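Local coordinates for Exo-1,5-alpha-L-arabinofuranobiosidase (PDB 2YDT), which probably hydrolyses alpha-1,5-linked L-arabinofuranose chains as an exo-acting glycosidase, releasing arabinobiose, at residues 243-248 and 274-279; 262-265 and 271-274; 281-286 and 359-364; 300-305 and 311-316; 317-320 and 324-327. All coordinates share one frame; numbering follows the deposited sequence.

The five contacts tie together three consecutive blades of a six-bladed beta-propeller. Contact 1 is the most buried and lies nearest the centre of the chain; it joins a blade to the chain that enters the next one, through one backbone hydrogen bond and a valine-proline patch. Contact 2 shares Gly274 with it but lies further out, where a water bridges the two segments. Contact 4 pairs the outer strands of the following blade and has true sheet hydrogen bonding. Contacts 3 and 5 link that blade to the last one: contact 3 through a tyrosine near the surface, contact 5 further in, around an arginine. Contacts 3 and 4, the outer ones, each carry a carboxylate bound to manganese.

Contact 1: residues 243-248 and 274-279; sequences FPVYYR and GSPYVV
Val245 and Pro276 meet where the third strand of one propeller blade, 245-250, passes the chain that is about to become the innermost strand of the next, 277-281. The valine CB stands back, 4.5 Å from Pro276 CB, so the two methyls do the touching. Its first torsion (chi1 -176°) puts CG1 opposite the backbone N and CG2 opposite the carbonyl carbon, and both branches can then rest on the proline ring. Val245 CG1 lies 3.8 Å from Pro276 CB and only slightly further from CG of that ring. Val245 CG2 approaches the same Pro276 CB at 3.9 Å, and it also comes within 4.1 Å of Gly274 N. The two side chains lie flank to flank, running in opposite senses, and Val226 of strand 223-230 touches both. A beta-branched residue and a rigid ring suit this buried place, since neither brings a polar group needing a partner.

One backbone bond supplies the polar part. Gly274 N donates to Phe243 O at 2.8 Å. Glycine fits here because its backbone takes a positive phi. Phe243 offers mainly its CB, 4.1 Å from Gly274 N, while its ring leads away; the bound iminosugar lies near. Next along, Ser275 N is held by Glu228, a residue of the iminosugar pocket. The chemistry implies a division of labour at this linker between blades: main-chain hydrogen bonding satisfies the buried peptide groups of Phe243 and Gly274, while the valine-proline patch fills the space beside them without calling for any polar partner.

Contact 2: residues 262-265 and 271-274; sequences HQIV and TPAG
Ile264 packs against Pro272 where the chain leaves strand 262-263, the outermost strand of one beta-propeller blade, and doubles back towards the first strand of the next. The apolar part of the contact centres on this pair: the isoleucine runs nearly perpendicular to the proline side chain, with Ile264 CG2 3.6 Å from Pro272 CG. Val245 of strand 245-250 touches both, so isoleucine and proline extend the hydrophobic filling of the blade. Farther out, the methyl carbons Val265 CG2 and Thr271 CG2 face each other at 4.2 Å.

A mixed polar-apolar approach comes from Gln263. Its chain is extended beyond CG and brings NE2 to within 3.7 Å of Thr271 CG2. Proline has no amide hydrogen, and Pro272 instead turns its CD towards Ile264 O, 3.3 Å away. The Pro272 carbonyl is also paired with the backbone of Val245, which ties this linker to strand 245-250.

The bridging polar interactions all pass through one water. It accepts from the Gln263 amide and donates to two main-chain carbonyls, so a long amide side chain suits the spot: Gln263 NE2 lies 2.9 Å from the water, which in turn is 2.8 Å from both Ile264 O and Pro272 O.

Contact 3: residues 281-286 and 359-364; sequences TPYGGK and VRLSEV. With MN (manganese (II) ion), chain K; SO4 (sulfate ion), chain D.
The Tyr283 ring lies against the start of the short helix 361-364, with Leu361 CB and Ser362 N both set obliquely to it. Tyr283 CG is anti to the backbone N (chi1 171°), which sends the ring toward this helix. Tyrosine and leucine run alongside each other head to tail, and Tyr283 CE2 reaches 3.8 Å from Leu361 CB. Further on, Tyr283 OH passes Ser362 CA at 3.3 Å. The other flat group, the Arg360 guanidinium, carries a sulfate at its edge, near its plane. Arg360 NE donates to sulfate O2 at 2.8 Å, while NH2 donates to O1. The sulfate probably comes from the crystallisation liquor, and it is also held by Thr10 and the Lys9 backbone. Through NH1, Arg360 makes salt bridges with Asp333 and Asp335.

Thr281 and Leu361 meet tip to tip, CG2 of the threonine 3.6 Å from CD1 of the leucine. Threonine suits this place because it is also polar: Thr281 OG1 accepts from Tyr283 N at 3.1 Å, an ST turn, and bonds with Pro334 O. The turn fixes the backbone from which the tyrosine projects. Ser362 OG is engaged by Asp335. Glu363 OE2 binds a manganese ion at 2.0 Å. Two waters on this metal both donate to sulfate O2, one of them also to Glu363 OE1.

Arg360 occupies the N-cap, its carbonyl accepting from both Glu363 N and Val364 N. The loop that follows strand 277-281 covers the junction between strand 354-360 and the helix, while Ile300 of strand 300-303 packs on Leu361 and Val364.

Contact 4: residues 300-305 and 311-316; sequences IFTNQA and AWKKWD. With MN (manganese (II) ion), chain M.
Asn303 lies across the indole of Trp312, its CB 3.6 Å from the centroid of the six-membered ring and almost straight above it, a CH-pi contact. The amide nitrogen sits over the same face nearer the rim, with amide and ring planes 67° apart. Asn303 ND2 and Trp312 NE1, at 3.3 Å, are both donors, and each has its partner outside: Asp308 O for the amide, Tyr247 OH for the indole. Asn303 OD1 also accepts from Ala305 N, an Asx turn, so asparagine serves as both ring cover and turn former.

A second tight pair lies on the face that carries Ile300, Thr302 and Trp315. Trp315 NE1 points at Thr302 OG1, 2.8 Å away, with the oxygen in the ring plane and the bond nearly straight. The threonine torsion (chi1 62°) puts OG1, rather than the methyl, in the path of the indole N-H. Ile300 CG1 lies 4.2 Å from Trp315 CB.

These strands, 300-303 and 313-315, form the outer beta hairpin of a propeller blade. Ile300 and Trp315 make two backbone hydrogen bonds, as do Thr302 and Lys313, while Phe301 and Lys314 form the non-hydrogen-bonded pair between them. Lys314 runs alongside Phe301, CB 3.8 Å from CE1 of the ring, before bending towards Asp268 and Thr270.

The margins are looser. The end of Lys313 leads away from strand 300-303, and a water bridges Gln304 N and Ala311 O. Beyond the other end of the pairing, exposed Asp316 OD1 holds a manganese ion at 2.2 Å, shared with Glu299.

Contact 5: residues 317-320 and 324-327; sequences VPQP and TRSL
Arg325 reaches across to Gln319 and Pro320 where the chain passes from the outermost strand of one beta-propeller blade, 313-315, to strand 326-330, the innermost of the last blade. The arginine chain runs out extended through its first two torsions (chi1 -164°), which carries Arg325 CD to 3.2 Å from Pro320 O. A turn at chi3 (62°) then swings the guanidinium so that NH1 gives the same oxygen a weak hydrogen bond. Gln319 O, 3.0 Å from Arg325 NH1, lies at the edge of the guanidinium, near its plane.

Gln319 is bent in turn, at chi2 (72°). Its CG passes beside the arginine with CD of Arg325 4.1 Å away, and the amide and guanidinium planes are 49° apart. The bend sends the amide off to Ser357 and Ser355 of strand 354-360.

Arginine suits the place because its three nitrogens can serve several acceptors: NE bonds Ser293 OG and NH1 bonds Ser298 O, with NH2 weakly on the carbonyl of Glu299, whose side chain binds manganese. The positive charge is thus surrounded largely by oxygens, which probably stabilises it in this buried place. A methyl completes the contact, Val317 CG2 lying oblique to the guanidinium, 4.0 Å from Arg325 NH1.

Contact 1: residues 243-248 and 274-279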
# COMPACT_ATOMS: atom_id res chain seq x y z
N PHE A 243 16.34 -0.81 -5.42
CA PHE A 243 15.19 -0.16 -4.78
C PHE A 243 15.20 -0.38 -3.26
O PHE A 243 14.23 -0.85 -2.67
CB PHE A 243 13.89 -0.71 -5.41
CG PHE A 243 13.73 -0.43 -6.90
CD1 PHE A 243 13.00 0.65 -7.36
CD2 PHE A 243 14.33 -1.26 -7.84
CE1 PHE A 243 12.89 0.90 -8.74
CE2 PHE A 243 14.20 -1.02 -9.19
CZ PHE A 243 13.47 0.04 -9.63
N PRO A 244 16.26 0.05 -2.56
CA PRO A 244 16.31 -0.14 -1.12
C PRO A 244 15.19 0.59 -0.35
O PRO A 244 14.73 1.65 -0.79
CB PRO A 244 17.69 0.43 -0.74
CG PRO A 244 17.96 1.43 -1.77
CD PRO A 244 17.42 0.82 -3.05
N VAL A 245 14.71 -0.02 0.72
CA VAL A 245 13.68 0.59 1.56
C VAL A 245 14.27 1.74 2.38
O VAL A 245 15.23 1.55 3.16
CB VAL A 245 12.94 -0.41 2.43
CG1 VAL A 245 11.81 0.28 3.22
CG2 VAL A 245 12.35 -1.56 1.55
N TYR A 246 13.70 2.94 2.21
CA TYR A 246 14.09 4.13 2.98
C TYR A 246 12.86 4.66 3.71
O TYR A 246 11.71 4.33 3.40
CB TYR A 246 14.67 5.23 2.09
CG TYR A 246 16.15 5.15 1.81
CD1 TYR A 246 16.71 4.07 1.16
CD2 TYR A 246 17.00 6.21 2.18
CE1 TYR A 246 18.10 4.01 0.89
CE2 TYR A 246 18.37 6.15 1.92
CZ TYR A 246 18.89 5.06 1.26
OH TYR A 246 20.26 5.01 0.97
N TYR A 247 13.12 5.49 4.71
CA TYR A 247 12.06 6.14 5.47
C TYR A 247 12.46 7.52 5.96
O TYR A 247 13.63 7.88 6.00
CB TYR A 247 11.58 5.26 6.62
CG TYR A 247 12.58 5.04 7.74
CD1 TYR A 247 12.60 5.86 8.89
CD2 TYR A 247 13.55 4.06 7.61
CE1 TYR A 247 13.52 5.60 9.93
CE2 TYR A 247 14.47 3.84 8.60
CZ TYR A 247 14.45 4.62 9.74
OH TYR A 247 15.37 4.35 10.72
N ARG A 248 11.45 8.30 6.31
CA ARG A 248 11.58 9.62 6.90
C ARG A 248 10.65 9.73 8.09
O ARG A 248 9.60 9.07 8.15
CB ARG A 248 11.26 10.70 5.86
CG ARG A 248 12.23 10.71 4.68
CD ARG A 248 11.90 11.70 3.64
NE ARG A 248 12.81 11.60 2.49
CZ ARG A 248 13.15 12.62 1.70
NH1 ARG A 248 12.63 13.81 1.90
NH2 ARG A 248 13.98 12.45 0.69
N GLY A 274 12.50 -3.01 -2.25
CA GLY A 274 11.28 -3.21 -3.07
C GLY A 274 9.98 -3.06 -2.32
O GLY A 274 9.82 -3.55 -1.19
N SER A 275 9.04 -2.33 -2.95
CA SER A 275 7.63 -2.33 -2.61
C SER A 275 7.29 -2.58 -1.14
O SER A 275 6.60 -3.56 -0.79
CB SER A 275 6.87 -3.31 -3.53
OG SER A 275 7.34 -4.65 -3.45
N PRO A 276 7.67 -1.60 -0.30
CA PRO A 276 7.49 -1.80 1.13
C PRO A 276 6.11 -1.43 1.64
O PRO A 276 5.33 -0.78 0.97
CB PRO A 276 8.56 -0.89 1.74
CG PRO A 276 8.72 0.21 0.75
CD PRO A 276 8.54 -0.46 -0.59
N TYR A 277 5.82 -1.86 2.86
CA TYR A 277 4.57 -1.54 3.51
C TYR A 277 4.83 -1.43 5.00
O TYR A 277 5.41 -2.36 5.58
CB TYR A 277 3.48 -2.63 3.23
CG TYR A 277 2.06 -2.15 3.48
CD1 TYR A 277 1.25 -1.71 2.45
CD2 TYR A 277 1.55 -2.06 4.78
CE1 TYR A 277 0.01 -1.22 2.70
CE2 TYR A 277 0.31 -1.54 5.04
CZ TYR A 277 -0.47 -1.14 3.97
OH TYR A 277 -1.74 -0.63 4.17
N VAL A 278 4.36 -0.34 5.63
CA VAL A 278 4.57 -0.11 7.07
C VAL A 278 3.27 -0.05 7.85
O VAL A 278 2.27 0.49 7.37
CB VAL A 278 5.39 1.19 7.34
CG1 VAL A 278 4.66 2.47 7.00
CG2 VAL A 278 5.84 1.27 8.81
N VAL A 279 3.30 -0.59 9.08
CA VAL A 279 2.25 -0.34 10.08
C VAL A 279 2.94 -0.08 11.41
O VAL A 279 4.14 -0.36 11.56
CB VAL A 279 1.23 -1.49 10.24
CG1 VAL A 279 0.45 -1.66 8.96
CG2 VAL A 279 1.93 -2.81 10.63

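Contact 2: residues 262-265 and 271-274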
# COMPACT_ATOMS: atom_id res chain seq x y z
N HIS A 262 16.55 7.79 5.72
CA HIS A 262 17.21 6.68 6.41
C HIS A 262 16.97 5.38 5.67
O HIS A 262 15.84 5.03 5.44
CB HIS A 262 16.69 6.52 7.81
CG HIS A 262 16.78 7.75 8.64
ND1 HIS A 262 17.96 8.13 9.26
CD2 HIS A 262 15.87 8.71 8.94
CE1 HIS A 262 17.76 9.26 9.92
NE2 HIS A 262 16.51 9.64 9.73
N GLN A 263 18.04 4.64 5.36
CA GLN A 263 17.89 3.29 4.86
C GLN A 263 17.56 2.33 5.98
O GLN A 263 18.11 2.47 7.09
CB GLN A 263 19.23 2.80 4.24
CG GLN A 263 19.10 1.48 3.54
CD GLN A 263 20.42 1.04 2.90
OE1 GLN A 263 21.44 1.77 3.00
NE2 GLN A 263 20.40 -0.09 2.21
N ILE A 264 16.70 1.35 5.73
CA ILE A 264 16.47 0.27 6.68
C ILE A 264 17.55 -0.77 6.49
O ILE A 264 17.68 -1.34 5.43
CB ILE A 264 15.10 -0.44 6.54
CG1 ILE A 264 13.99 0.53 6.83
CG2 ILE A 264 15.03 -1.65 7.53
CD1 ILE A 264 12.55 -0.10 6.83
N VAL A 265 18.33 -1.01 7.55
CA VAL A 265 19.35 -2.08 7.57
C VAL A 265 19.17 -2.78 8.91
O VAL A 265 19.22 -2.12 9.94
CB VAL A 265 20.78 -1.52 7.43
CG1 VAL A 265 21.83 -2.67 7.42
CG2 VAL A 265 20.98 -0.69 6.15
N THR A 271 19.52 -5.77 4.02
CA THR A 271 19.08 -4.54 3.35
C THR A 271 17.76 -4.79 2.55
O THR A 271 17.80 -5.15 1.37
CB THR A 271 20.14 -4.02 2.40
OG1 THR A 271 20.48 -5.03 1.44
CG2 THR A 271 21.41 -3.57 3.12
N PRO A 272 16.61 -4.63 3.21
CA PRO A 272 15.34 -4.85 2.50
C PRO A 272 15.22 -3.91 1.32
O PRO A 272 15.66 -2.74 1.39
CB PRO A 272 14.27 -4.54 3.53
CG PRO A 272 14.95 -3.86 4.65
CD PRO A 272 16.40 -4.22 4.61
N ALA A 273 14.63 -4.43 0.24
CA ALA A 273 14.44 -3.67 -1.00
C ALA A 273 13.07 -4.01 -1.59
O ALA A 273 12.60 -5.13 -1.46
CB ALA A 273 15.51 -3.96 -2.04
N GLY A 274 12.50 -3.01 -2.25
CA GLY A 274 11.28 -3.21 -3.07
C GLY A 274 9.98 -3.06 -2.32
O GLY A 274 9.82 -3.55 -1.19
O HOH W 1 17.86 -1.46 2.64

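Contact 3: residues 281-286 and 359-364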
# COMPACT_ATOMS: atom_id res chain seq x y z
N THR A 281 1.98 -0.88 15.63
CA THR A 281 1.09 -1.45 16.63
C THR A 281 1.55 -1.02 18.04
O THR A 281 2.75 -0.89 18.24
CB THR A 281 1.09 -3.01 16.56
OG1 THR A 281 0.40 -3.50 17.72
CG2 THR A 281 2.48 -3.62 16.46
N PRO A 282 0.60 -0.84 18.97
CA PRO A 282 0.96 -0.57 20.38
C PRO A 282 1.67 -1.74 21.08
O PRO A 282 2.27 -1.52 22.16
CB PRO A 282 -0.38 -0.29 21.07
CG PRO A 282 -1.41 -0.46 20.11
CD PRO A 282 -0.85 -0.78 18.76
N TYR A 283 1.64 -2.93 20.49
CA TYR A 283 2.36 -4.08 21.07
C TYR A 283 3.84 -3.75 21.30
O TYR A 283 4.50 -3.14 20.46
CB TYR A 283 2.25 -5.33 20.17
CG TYR A 283 3.18 -6.42 20.66
CD1 TYR A 283 2.78 -7.25 21.70
CD2 TYR A 283 4.48 -6.56 20.16
CE1 TYR A 283 3.65 -8.21 22.21
CE2 TYR A 283 5.35 -7.52 20.67
CZ TYR A 283 4.91 -8.34 21.69
OH TYR A 283 5.75 -9.31 22.22
N GLY A 284 4.37 -4.17 22.45
CA GLY A 284 5.80 -4.25 22.65
C GLY A 284 6.40 -3.23 23.60
O GLY A 284 7.60 -3.08 23.64
N GLY A 285 5.58 -2.49 24.31
CA GLY A 285 6.12 -1.47 25.21
C GLY A 285 5.66 -0.08 24.85
O GLY A 285 4.81 0.11 23.97
N LYS A 286 6.21 0.92 25.54
CA LYS A 286 5.72 2.27 25.39
C LYS A 286 5.86 2.81 23.97
O LYS A 286 4.99 3.56 23.53
CB LYS A 286 6.42 3.22 26.39
CG LYS A 286 7.94 3.34 26.22
CD LYS A 286 8.51 4.56 26.97
CE LYS A 286 8.25 5.90 26.21
NZ LYS A 286 6.97 6.57 26.65
N VAL A 359 -0.05 -13.91 12.42
CA VAL A 359 1.00 -14.31 13.39
C VAL A 359 0.89 -13.46 14.64
O VAL A 359 0.22 -12.43 14.66
CB VAL A 359 2.39 -14.16 12.81
CG1 VAL A 359 2.54 -14.98 11.53
CG2 VAL A 359 2.75 -12.66 12.56
N ARG A 360 1.50 -13.92 15.74
CA ARG A 360 1.66 -13.12 16.93
C ARG A 360 3.10 -12.62 17.03
O ARG A 360 4.05 -13.40 16.96
CB ARG A 360 1.36 -13.98 18.20
CG ARG A 360 -0.06 -14.11 18.51
CD ARG A 360 -0.31 -14.78 19.90
NE ARG A 360 -1.74 -14.95 20.00
CZ ARG A 360 -2.59 -13.99 20.34
NH1 ARG A 360 -2.16 -12.80 20.73
NH2 ARG A 360 -3.87 -14.24 20.33
N LEU A 361 3.27 -11.33 17.27
CA LEU A 361 4.57 -10.72 17.35
C LEU A 361 5.29 -11.28 18.59
O LEU A 361 6.50 -11.48 18.53
CB LEU A 361 4.45 -9.20 17.44
CG LEU A 361 4.02 -8.53 16.14
CD1 LEU A 361 3.67 -7.05 16.41
CD2 LEU A 361 5.12 -8.71 15.07
N SER A 362 4.51 -11.57 19.64
CA SER A 362 5.06 -12.19 20.88
C SER A 362 5.74 -13.53 20.59
O SER A 362 6.64 -13.96 21.33
CB SER A 362 3.98 -12.34 21.95
OG SER A 362 2.93 -13.19 21.58
N GLU A 363 5.35 -14.20 19.50
CA GLU A 363 5.96 -15.48 19.10
C GLU A 363 7.01 -15.35 18.02
O GLU A 363 8.06 -15.98 18.06
CB GLU A 363 4.85 -16.44 18.67
CG GLU A 363 3.78 -16.54 19.76
CD GLU A 363 2.65 -17.50 19.45
OE1 GLU A 363 2.25 -17.59 18.27
OE2 GLU A 363 2.13 -18.15 20.40
N VAL A 364 6.73 -14.52 17.01
CA VAL A 364 7.67 -14.23 15.94
C VAL A 364 8.95 -13.55 16.41
O VAL A 364 10.03 -13.80 15.85
CB VAL A 364 6.94 -13.35 14.87
CG1 VAL A 364 7.93 -12.75 13.90
CG2 VAL A 364 5.89 -14.21 14.15
MN MN K . 0.67 -19.49 20.56
S SO4 D . -3.65 -18.05 19.04
O1 SO4 D . -4.60 -16.95 19.13
O2 SO4 D . -2.29 -17.61 19.17
O3 SO4 D . -4.08 -19.03 20.04
O4 SO4 D . -3.79 -18.79 17.79
O HOH W 2 -0.03 -18.70 18.46
O HOH W 3 -1.02 -18.59 21.34

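Contact 4: residues 300-305 and 311-316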
# COMPACT_ATOMS: atom_id res chain seq x y z
N ILE A 300 9.80 -10.09 8.23
CA ILE A 300 9.33 -8.76 8.67
C ILE A 300 10.49 -8.06 9.39
O ILE A 300 11.37 -8.73 9.99
CB ILE A 300 8.05 -8.82 9.50
CG1 ILE A 300 8.25 -9.58 10.83
CG2 ILE A 300 6.87 -9.37 8.59
CD1 ILE A 300 7.14 -9.38 11.83
N PHE A 301 10.46 -6.74 9.34
CA PHE A 301 11.45 -5.86 9.92
C PHE A 301 10.77 -4.98 10.96
O PHE A 301 9.77 -4.32 10.69
CB PHE A 301 12.13 -5.05 8.84
CG PHE A 301 12.88 -5.90 7.86
CD1 PHE A 301 14.23 -6.17 8.03
CD2 PHE A 301 12.23 -6.52 6.82
CE1 PHE A 301 14.91 -7.00 7.14
CE2 PHE A 301 12.91 -7.35 5.92
CZ PHE A 301 14.26 -7.59 6.11
N THR A 302 11.32 -4.97 12.18
CA THR A 302 10.65 -4.29 13.29
C THR A 302 11.53 -3.23 13.93
O THR A 302 12.75 -3.33 13.87
CB THR A 302 10.18 -5.28 14.41
OG1 THR A 302 11.34 -5.93 14.98
CG2 THR A 302 9.20 -6.32 13.85
N ASN A 303 10.89 -2.26 14.58
CA ASN A 303 11.61 -1.17 15.26
C ASN A 303 10.78 -0.71 16.43
O ASN A 303 9.69 -0.18 16.29
CB ASN A 303 11.94 -0.04 14.27
CG ASN A 303 12.91 1.00 14.85
OD1 ASN A 303 12.58 1.66 15.86
ND2 ASN A 303 14.04 1.19 14.19
N GLN A 304 11.34 -0.93 17.64
CA GLN A 304 10.70 -0.58 18.88
C GLN A 304 11.36 0.66 19.51
O GLN A 304 11.18 0.91 20.70
CB GLN A 304 10.72 -1.78 19.85
CG GLN A 304 9.84 -2.94 19.36
CD GLN A 304 9.74 -4.12 20.30
OE1 GLN A 304 8.71 -4.84 20.31
NE2 GLN A 304 10.79 -4.37 21.06
N ALA A 305 12.06 1.44 18.68
CA ALA A 305 12.80 2.64 19.11
C ALA A 305 12.40 3.87 18.28
O ALA A 305 13.22 4.76 18.02
CB ALA A 305 14.26 2.36 19.07
N ALA A 311 18.17 0.36 15.28
CA ALA A 311 17.35 -0.54 16.04
C ALA A 311 16.41 -1.45 15.20
O ALA A 311 15.48 -2.01 15.74
CB ALA A 311 16.55 0.26 17.10
N TRP A 312 16.68 -1.62 13.92
CA TRP A 312 15.83 -2.51 13.08
C TRP A 312 16.25 -3.96 13.30
O TRP A 312 17.45 -4.27 13.25
CB TRP A 312 15.89 -2.16 11.61
CG TRP A 312 15.23 -0.85 11.31
CD1 TRP A 312 15.84 0.39 11.25
CD2 TRP A 312 13.84 -0.63 11.04
NE1 TRP A 312 14.90 1.37 10.96
CE2 TRP A 312 13.67 0.78 10.84
CE3 TRP A 312 12.72 -1.45 10.97
CZ2 TRP A 312 12.41 1.35 10.54
CZ3 TRP A 312 11.47 -0.87 10.68
CH2 TRP A 312 11.34 0.51 10.46
N LYS A 313 15.26 -4.82 13.50
CA LYS A 313 15.47 -6.26 13.66
C LYS A 313 14.69 -7.01 12.57
O LYS A 313 13.74 -6.46 12.00
CB LYS A 313 15.04 -6.75 15.04
CG LYS A 313 15.51 -5.89 16.26
CD LYS A 313 16.98 -5.69 16.34
CE LYS A 313 17.41 -5.02 17.66
NZ LYS A 313 18.80 -4.43 17.52
N LYS A 314 15.09 -8.24 12.29
CA LYS A 314 14.49 -9.04 11.22
C LYS A 314 13.99 -10.36 11.79
O LYS A 314 14.70 -11.00 12.58
CB LYS A 314 15.52 -9.26 10.16
CG LYS A 314 15.21 -10.36 9.11
CD LYS A 314 16.35 -10.52 8.13
CE LYS A 314 17.39 -11.51 8.65
NZ LYS A 314 18.20 -12.08 7.57
N TRP A 315 12.81 -10.81 11.36
CA TRP A 315 12.16 -12.04 11.85
C TRP A 315 11.47 -12.83 10.74
O TRP A 315 10.74 -12.25 9.92
CB TRP A 315 11.12 -11.77 12.95
CG TRP A 315 11.51 -10.71 13.96
CD1 TRP A 315 11.22 -9.39 13.89
CD2 TRP A 315 12.30 -10.88 15.14
NE1 TRP A 315 11.75 -8.71 14.96
CE2 TRP A 315 12.42 -9.61 15.75
CE3 TRP A 315 12.88 -11.99 15.77
CZ2 TRP A 315 13.12 -9.41 16.94
CZ3 TRP A 315 13.57 -11.79 16.95
CH2 TRP A 315 13.68 -10.52 17.52
N ASP A 316 11.65 -14.15 10.74
CA ASP A 316 10.96 -15.01 9.79
C ASP A 316 9.50 -15.12 10.12
O ASP A 316 9.10 -15.07 11.30
CB ASP A 316 11.56 -16.44 9.81
CG ASP A 316 12.92 -16.50 9.26
OD1 ASP A 316 13.17 -15.92 8.19
OD2 ASP A 316 13.78 -17.16 9.88
MN MN M . 14.97 -15.78 6.98
O HOH W 4 13.83 -2.50 17.80
O HOH W 5 15.93 -14.88 8.08

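Contact 5: residues 317-320 and 324-327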
# COMPACT_ATOMS: atom_id res chain seq x y z
N VAL A 317 8.69 -15.26 9.07
CA VAL A 317 7.26 -15.49 9.20
C VAL A 317 6.85 -16.53 8.15
O VAL A 317 7.60 -16.75 7.21
CB VAL A 317 6.44 -14.17 8.98
CG1 VAL A 317 6.70 -13.13 10.11
CG2 VAL A 317 6.71 -13.60 7.59
N PRO A 318 5.67 -17.14 8.30
CA PRO A 318 5.32 -18.19 7.34
C PRO A 318 4.76 -17.75 6.00
O PRO A 318 4.59 -18.58 5.10
CB PRO A 318 4.27 -19.01 8.07
CG PRO A 318 3.76 -18.16 9.14
CD PRO A 318 4.77 -17.13 9.46
N GLN A 319 4.42 -16.47 5.88
CA GLN A 319 3.83 -15.95 4.65
C GLN A 319 4.93 -15.71 3.63
O GLN A 319 5.98 -15.16 3.93
CB GLN A 319 3.08 -14.66 4.97
CG GLN A 319 2.35 -14.07 3.76
CD GLN A 319 1.12 -14.85 3.36
OE1 GLN A 319 0.58 -15.70 4.11
NE2 GLN A 319 0.66 -14.57 2.15
N PRO A 320 4.72 -16.17 2.36
CA PRO A 320 5.76 -16.02 1.37
C PRO A 320 6.04 -14.58 0.90
O PRO A 320 5.24 -13.67 1.12
CB PRO A 320 5.24 -16.87 0.20
CG PRO A 320 3.81 -16.89 0.35
CD PRO A 320 3.56 -16.89 1.83
N THR A 324 4.69 -5.89 -3.05
CA THR A 324 3.90 -5.02 -2.17
C THR A 324 3.04 -5.82 -1.16
O THR A 324 1.90 -5.50 -0.85
CB THR A 324 3.09 -3.92 -2.96
OG1 THR A 324 2.65 -2.91 -2.05
CG2 THR A 324 1.87 -4.50 -3.73
N ARG A 325 3.66 -6.83 -0.56
CA ARG A 325 3.04 -7.58 0.52
C ARG A 325 2.63 -6.60 1.60
O ARG A 325 3.44 -5.72 1.97
CB ARG A 325 4.02 -8.67 1.00
CG ARG A 325 3.37 -9.76 1.84
CD ARG A 325 4.39 -10.79 2.36
NE ARG A 325 5.37 -10.15 3.23
CZ ARG A 325 6.28 -10.80 3.94
NH1 ARG A 325 6.30 -12.13 3.92
NH2 ARG A 325 7.18 -10.13 4.65
N SER A 326 1.40 -6.73 2.09
CA SER A 326 0.82 -5.75 2.99
C SER A 326 0.61 -6.28 4.38
O SER A 326 0.71 -7.51 4.62
CB SER A 326 -0.49 -5.19 2.43
OG SER A 326 -1.39 -6.20 2.10
N LEU A 327 0.34 -5.36 5.30
CA LEU A 327 0.23 -5.68 6.73
C LEU A 327 -0.98 -5.03 7.36
O LEU A 327 -1.46 -3.97 6.92
CB LEU A 327 1.48 -5.16 7.46
CG LEU A 327 2.85 -5.61 7.01
CD1 LEU A 327 4.02 -4.76 7.70
CD2 LEU A 327 3.05 -7.11 7.28